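Local coordinates for Fe2OG dioxygenase domain-containing protein (Pseudomonas putida, PDB 4J25) that probably hydroxylates prolyl residues, apparently including one in elongation factor Tu, as an iron- and 2-oxoglutarate-dependent dioxygenase of the double-stranded beta-helix fold, at residues A58-A61 against E62-R66; Q114-L117 against A118-G122. One frame throughout, in Å; residues are numbered along the deposited sequence.

In the fold
From the N terminus the chain first makes helix 32-42 and strand 44-47, then helix 53-67, where contact 1 lies. After a break in the model it resumes and forms helix 103-123, whose last turns hold contact 2. Each contact is a local one along a single helix, so neither closes a loop, and they follow in series without nesting or crossing. The centres of contact 1 and contact 2 are about 27 Å apart. Helix 103-123 links them: contact 1 rests on its first turn, at Ala104 and Cys105, while contact 2 forms its far end against helix 32-42. Both reach strand 214-222 of the larger sheet, contact 1 at Leu215 and contact 2 at Phe221.

Contact 1 of 2, residues A58-A61 against E62-R66; sequences ALAA and ECRRR
Glu62, whose backbone N-H bonds back to Ala58 O, brings one carboxylate oxygen to two arginines at once. Its CG stands anti to the backbone N (chi1 -179°) and the chain then bends at chi2, which carries OE2 on along the helix to the residues three and four further on. Arg66 NE meets Glu62 OE2 at 2.9 Å, on the anti side of the carboxylate and close to the plane of its own guanidinium; NH2 adds a weak second bond and is also hydrogen-bonded to Gln101 OE1. Arg65 arrives differently. Its NH2 is also 2.9 Å from Glu62 OE2, but that oxygen is well out of the guanidinium plane, and Glu62 OE1 sits over one face, offset toward the rim, so this pairing is one of charge without a directed N-H. On another side of the helix, Arg64 runs back beside Ala60. Its CG is beside the backbone N (chi1 -63°) and 3.4 Å from Ala60 O, and from there the extended chain takes NH1 obliquely to 4.1 Å from Ala60 CB. Beneath all this runs a regular alpha-helical ladder, with Cys63 N to Leu59 O at 2.9 Å among its rungs. Leu59, Glu62, Cys63 and Arg66 set the helix against Phe134 of strand 129-137, Ala104 and Cys105 of helix 103-123 lie alongside, and Cys63 and Arg64 reach Leu215 on strand 214-222.

Contact 2 of 2, residues Q114-L117 against A118-G122; sequences QLRL and AINQG
The guanidinium of Arg116 and the amide of Asn120, one helical turn apart, stand 73° from coplanar, and neither presents a clear face or edge to the other. Their nearest atoms, Arg116 NH1 and Asn120 ND2, are 4.0 Å apart and make no bond; what they have in common is the backbone of Leu127. Arg116 NH1 donates to the Leu127 O and Asn120 OD1 accepts from the Leu127 N, so both polar groups of that residue are gripped from the helix, while Arg116 NH2 turns back to a salt bridge with Asp113. For Asn120, CG sits beside the backbone N (chi1 -78°) and lies 3.5 Å from Arg116 O, out beyond the oxygen, which also accepts Asn120 N at 2.9 Å. These side chains therefore fasten the last turns of helix 103-123 to the connection entering strand 129-137, in a fold where helices back the larger sheet of the double-stranded beta-helix. On the buried side Leu115 and Ile119 pack with their side chains crossing at a slant. Ile119 CG1 is turned beside its backbone N (chi1 -69°), pointing back along the helix to 3.2 Å from Leu115 O, and CD1 goes on to 3.9 Å from Leu115 CG. Leu115 CD1 completes the pair at 4.0 Å from Ile119 CG1. Ile119 also touches Leu39 of helix 32-42 and Leu127. With an alanine here, a gap would probably open between Leu115, Leu39 and Leu127, leaving CG and CD1 of Leu115 without their neighbour one turn on. Ala118 lies against Val36 and Leu115 against Val35 of helix 32-42, and Leu115 also touches Phe221 of strand 214-222.

Contact 1 of 2, residues A58-A61 against E62-R66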
ATOM      1  N   ALA A  58      -2.706   8.261  13.641  1.00 21.53           N
ATOM      2  CA  ALA A  58      -3.992   8.852  13.271  1.00 21.33           C
ATOM      3  C   ALA A  58      -4.696   8.020  12.187  1.00 20.99           C
ATOM      4  O   ALA A  58      -5.931   7.916  12.161  1.00 21.83           O
ATOM      5  CB  ALA A  58      -3.785  10.277  12.798  1.00 21.94           C
ATOM      6  N   LEU A  59      -3.907   7.435  11.286  1.00 18.47           N
ATOM      7  CA  LEU A  59      -4.431   6.537  10.260  1.00 18.24           C
ATOM      8  C   LEU A  59      -4.912   5.237  10.882  1.00 18.66           C
ATOM      9  O   LEU A  59      -5.955   4.731  10.508  1.00 18.93           O
ATOM     10  CB  LEU A  59      -3.363   6.262   9.191  1.00 17.79           C
ATOM     11  CG  LEU A  59      -3.080   7.443   8.260  1.00 18.27           C
ATOM     12  CD1 LEU A  59      -1.881   7.200   7.358  1.00 17.44           C
ATOM     13  CD2 LEU A  59      -4.309   7.763   7.420  1.00 17.90           C
ATOM     14  N   ALA A  60      -4.144   4.694  11.826  1.00 18.94           N
ATOM     15  CA  ALA A  60      -4.589   3.524  12.574  1.00 19.69           C
ATOM     16  C   ALA A  60      -5.932   3.812  13.243  1.00 20.81           C
ATOM     17  O   ALA A  60      -6.835   2.978  13.233  1.00 21.24           O
ATOM     18  CB  ALA A  60      -3.543   3.114  13.611  1.00 20.24           C
ATOM     19  N   ALA A  61      -6.073   5.014  13.792  1.00 22.97           N
ATOM     20  CA  ALA A  61      -7.302   5.404  14.474  1.00 27.18           C
ATOM     21  C   ALA A  61      -8.489   5.469  13.515  1.00 26.86           C
ATOM     22  O   ALA A  61      -9.601   5.054  13.864  1.00 25.43           O
ATOM     23  CB  ALA A  61      -7.119   6.765  15.194  1.00 27.22           C
ATOM     24  N   GLU A  62      -8.261   6.002  12.319  1.00 26.63           N
ATOM     25  CA  GLU A  62      -9.315   6.089  11.312  1.00 27.29           C
ATOM     26  C   GLU A  62      -9.677   4.704  10.798  1.00 26.27           C
ATOM     27  O   GLU A  62     -10.830   4.425  10.488  1.00 26.68           O
ATOM     28  CB  GLU A  62      -8.859   6.980  10.165  1.00 28.12           C
ATOM     29  CG  GLU A  62      -9.870   7.165   9.059  1.00 30.94           C
ATOM     30  CD  GLU A  62     -11.126   7.898   9.502  1.00 33.35           C
ATOM     31  OE1 GLU A  62     -11.143   8.424  10.634  1.00 34.28           O
ATOM     32  OE2 GLU A  62     -12.099   7.941   8.717  1.00 34.02           O
ATOM     33  N   CYS A  63      -8.679   3.832  10.704  1.00 26.51           N
ATOM     34  CA  CYS A  63      -8.904   2.455  10.280  1.00 25.36           C
ATOM     35  C   CYS A  63      -9.864   1.790  11.256  1.00 28.06           C
ATOM     36  O   CYS A  63     -10.838   1.182  10.841  1.00 28.08           O
ATOM     37  CB  CYS A  63      -7.579   1.685  10.209  1.00 23.79           C
ATOM     38  SG  CYS A  63      -7.723  -0.043   9.644  1.00 25.77           S
ATOM     39  N   ARG A  64      -9.589   1.918  12.556  1.00 29.28           N
ATOM     40  CA  ARG A  64     -10.453   1.339  13.586  1.00 33.05           C
ATOM     41  C   ARG A  64     -11.851   1.960  13.582  1.00 31.84           C
ATOM     42  O   ARG A  64     -12.847   1.266  13.744  1.00 33.58           O
ATOM     43  CB  ARG A  64      -9.815   1.489  14.973  1.00 34.54           C
ATOM     44  CG  ARG A  64      -8.503   0.740  15.123  1.00 35.45           C
ATOM     45  CD  ARG A  64      -8.063   0.683  16.576  1.00 39.54           C
ATOM     46  NE  ARG A  64      -7.185  -0.457  16.818  1.00 42.16           N
ATOM     47  CZ  ARG A  64      -5.855  -0.425  16.742  1.00 44.10           C
ATOM     48  NH1 ARG A  64      -5.208   0.703  16.438  1.00 43.12           N
ATOM     49  NH2 ARG A  64      -5.162  -1.535  16.976  1.00 45.84           N
ATOM     50  N   ARG A  65     -11.911   3.272  13.400  1.00 30.06           N
ATOM     51  CA  ARG A  65     -13.176   3.996  13.286  1.00 31.97           C
ATOM     52  C   ARG A  65     -14.052   3.426  12.161  1.00 33.03           C
ATOM     53  O   ARG A  65     -15.230   3.162  12.355  1.00 34.24           O
ATOM     54  CB  ARG A  65     -12.869   5.462  12.989  1.00 33.37           C
ATOM     55  CG  ARG A  65     -13.720   6.470  13.701  1.00 37.64           C
ATOM     56  CD  ARG A  65     -13.747   7.788  12.911  1.00 39.61           C
ATOM     57  NE  ARG A  65     -14.266   7.573  11.563  1.00 41.81           N
ATOM     58  CZ  ARG A  65     -14.383   8.512  10.626  1.00 44.47           C
ATOM     59  NH1 ARG A  65     -14.015   9.769  10.875  1.00 46.85           N
ATOM     60  NH2 ARG A  65     -14.861   8.190   9.430  1.00 43.73           N
ATOM     61  N   ARG A  66     -13.468   3.234  10.978  1.00 33.35           N
ATOM     62  CA  ARG A  66     -14.217   2.725   9.823  1.00 34.81           C
ATOM     63  C   ARG A  66     -14.630   1.269   9.963  1.00 37.65           C
ATOM     64  O   ARG A  66     -15.613   0.843   9.354  1.00 39.38           O
ATOM     65  CB  ARG A  66     -13.409   2.890   8.536  1.00 33.65           C
ATOM     66  CG  ARG A  66     -13.065   4.330   8.257  1.00 33.27           C
ATOM     67  CD  ARG A  66     -12.913   4.633   6.792  1.00 34.87           C
ATOM     68  NE  ARG A  66     -12.567   6.037   6.622  1.00 34.31           N
ATOM     69  CZ  ARG A  66     -12.638   6.700   5.477  1.00 33.75           C
ATOM     70  NH1 ARG A  66     -13.040   6.082   4.379  1.00 34.37           N
ATOM     71  NH2 ARG A  66     -12.303   7.985   5.438  1.00 32.49           N
TER

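Contact 2 of 2, residues Q114-L117 against A118-G122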
ATOM      1  N   GLN A 114       1.866  12.629  -4.875  1.00 16.25           N
ATOM      2  CA  GLN A 114       3.245  12.917  -5.240  1.00 16.53           C
ATOM      3  C   GLN A 114       3.930  11.681  -5.820  1.00 14.65           C
ATOM      4  O   GLN A 114       4.682  11.786  -6.775  1.00 14.33           O
ATOM      5  CB  GLN A 114       4.038  13.377  -4.030  1.00 19.24           C
ATOM      6  CG  GLN A 114       3.870  14.820  -3.650  1.00 22.80           C
ATOM      7  CD  GLN A 114       4.773  15.169  -2.490  1.00 26.64           C
ATOM      8  OE1 GLN A 114       4.619  14.623  -1.412  1.00 28.36           O
ATOM      9  NE2 GLN A 114       5.739  16.049  -2.715  1.00 29.71           N
ATOM     10  N   LEU A 115       3.710  10.534  -5.192  1.00 13.84           N
ATOM     11  CA  LEU A 115       4.222   9.268  -5.697  1.00 14.97           C
ATOM     12  C   LEU A 115       3.680   8.938  -7.104  1.00 13.14           C
ATOM     13  O   LEU A 115       4.428   8.476  -7.943  1.00 12.76           O
ATOM     14  CB  LEU A 115       3.909   8.133  -4.708  1.00 15.66           C
ATOM     15  CG  LEU A 115       4.421   6.741  -5.094  1.00 14.99           C
ATOM     16  CD1 LEU A 115       5.901   6.781  -5.411  1.00 14.21           C
ATOM     17  CD2 LEU A 115       4.139   5.741  -3.982  1.00 15.33           C
ATOM     18  N   ARG A 116       2.396   9.183  -7.350  1.00 13.34           N
ATOM     19  CA  ARG A 116       1.813   9.065  -8.691  1.00 14.27           C
ATOM     20  C   ARG A 116       2.573   9.848  -9.761  1.00 15.23           C
ATOM     21  O   ARG A 116       2.932   9.297 -10.819  1.00 13.42           O
ATOM     22  CB  ARG A 116       0.349   9.504  -8.700  1.00 15.17           C
ATOM     23  CG  ARG A 116      -0.357   9.174 -10.030  1.00 14.68           C
ATOM     24  CD  ARG A 116      -1.844   9.454  -9.965  1.00 15.87           C
ATOM     25  NE  ARG A 116      -2.099  10.853  -9.655  1.00 16.15           N
ATOM     26  CZ  ARG A 116      -2.071  11.848 -10.540  1.00 18.16           C
ATOM     27  NH1 ARG A 116      -1.812  11.620 -11.817  1.00 15.68           N
ATOM     28  NH2 ARG A 116      -2.306  13.093 -10.132  1.00 20.87           N
ATOM     29  N   LEU A 117       2.835  11.117  -9.479  1.00 14.89           N
ATOM     30  CA  LEU A 117       3.520  11.988 -10.433  1.00 15.63           C
ATOM     31  C   LEU A 117       4.965  11.548 -10.613  1.00 15.49           C
ATOM     32  O   LEU A 117       5.517  11.663 -11.701  1.00 14.29           O
ATOM     33  CB  LEU A 117       3.478  13.453  -9.990  1.00 19.66           C
ATOM     34  CG  LEU A 117       2.100  14.122  -9.841  1.00 22.47           C
ATOM     35  CD1 LEU A 117       2.244  15.583  -9.350  1.00 23.70           C
ATOM     36  CD2 LEU A 117       1.310  14.090 -11.135  1.00 23.75           C
ATOM     37  N   ALA A 118       5.568  11.022  -9.550  1.00 13.86           N
ATOM     38  CA  ALA A 118       6.947  10.573  -9.628  1.00 14.61           C
ATOM     39  C   ALA A 118       7.022   9.303 -10.476  1.00 12.99           C
ATOM     40  O   ALA A 118       7.924   9.146 -11.292  1.00 16.11           O
ATOM     41  CB  ALA A 118       7.519  10.348  -8.212  1.00 15.50           C
ATOM     42  N   ILE A 119       6.064   8.406 -10.295  1.00 12.64           N
ATOM     43  CA  ILE A 119       5.989   7.182 -11.082  1.00 13.61           C
ATOM     44  C   ILE A 119       5.774   7.499 -12.562  1.00 14.21           C
ATOM     45  O   ILE A 119       6.451   6.935 -13.434  1.00 13.94           O
ATOM     46  CB  ILE A 119       4.902   6.252 -10.571  1.00 14.06           C
ATOM     47  CG1 ILE A 119       5.310   5.690  -9.208  1.00 14.46           C
ATOM     48  CG2 ILE A 119       4.690   5.120 -11.573  1.00 16.07           C
ATOM     49  CD1 ILE A 119       4.263   4.862  -8.537  1.00 13.09           C
ATOM     50  N   ASN A 120       4.878   8.436 -12.854  1.00 13.77           N
ATOM     51  CA  ASN A 120       4.615   8.795 -14.237  1.00 14.07           C
ATOM     52  C   ASN A 120       5.848   9.349 -14.862  1.00 15.61           C
ATOM     53  O   ASN A 120       6.140   9.068 -16.012  1.00 13.44           O
ATOM     54  CB  ASN A 120       3.494   9.830 -14.373  1.00 13.90           C
ATOM     55  CG  ASN A 120       2.135   9.221 -14.225  1.00 14.73           C
ATOM     56  OD1 ASN A 120       1.986   7.995 -14.240  1.00 13.38           O
ATOM     57  ND2 ASN A 120       1.123  10.067 -14.068  1.00 16.29           N
ATOM     58  N   GLN A 121       6.558  10.164 -14.099  1.00 15.16           N
ATOM     59  CA  GLN A 121       7.732  10.825 -14.602  1.00 20.32           C
ATOM     60  C   GLN A 121       8.828   9.799 -14.963  1.00 21.87           C
ATOM     61  O   GLN A 121       9.418   9.866 -16.048  1.00 20.84           O
ATOM     62  CB  GLN A 121       8.205  11.822 -13.560  1.00 22.09           C
ATOM     63  CG  GLN A 121       9.325  12.708 -13.962  1.00 26.63           C
ATOM     64  CD  GLN A 121       9.559  13.801 -12.921  1.00 32.47           C
ATOM     65  OE1 GLN A 121       8.628  14.233 -12.229  1.00 34.66           O
ATOM     66  NE2 GLN A 121      10.802  14.245 -12.799  1.00 34.25           N
ATOM     67  N   GLY A 122       9.067   8.838 -14.068  1.00 20.11           N
ATOM     68  CA  GLY A 122      10.170   7.911 -14.222  1.00 19.92           C
ATOM     69  C   GLY A 122       9.872   6.691 -15.075  1.00 19.53           C
ATOM     70  O   GLY A 122      10.779   6.185 -15.746  1.00 22.98           O
TER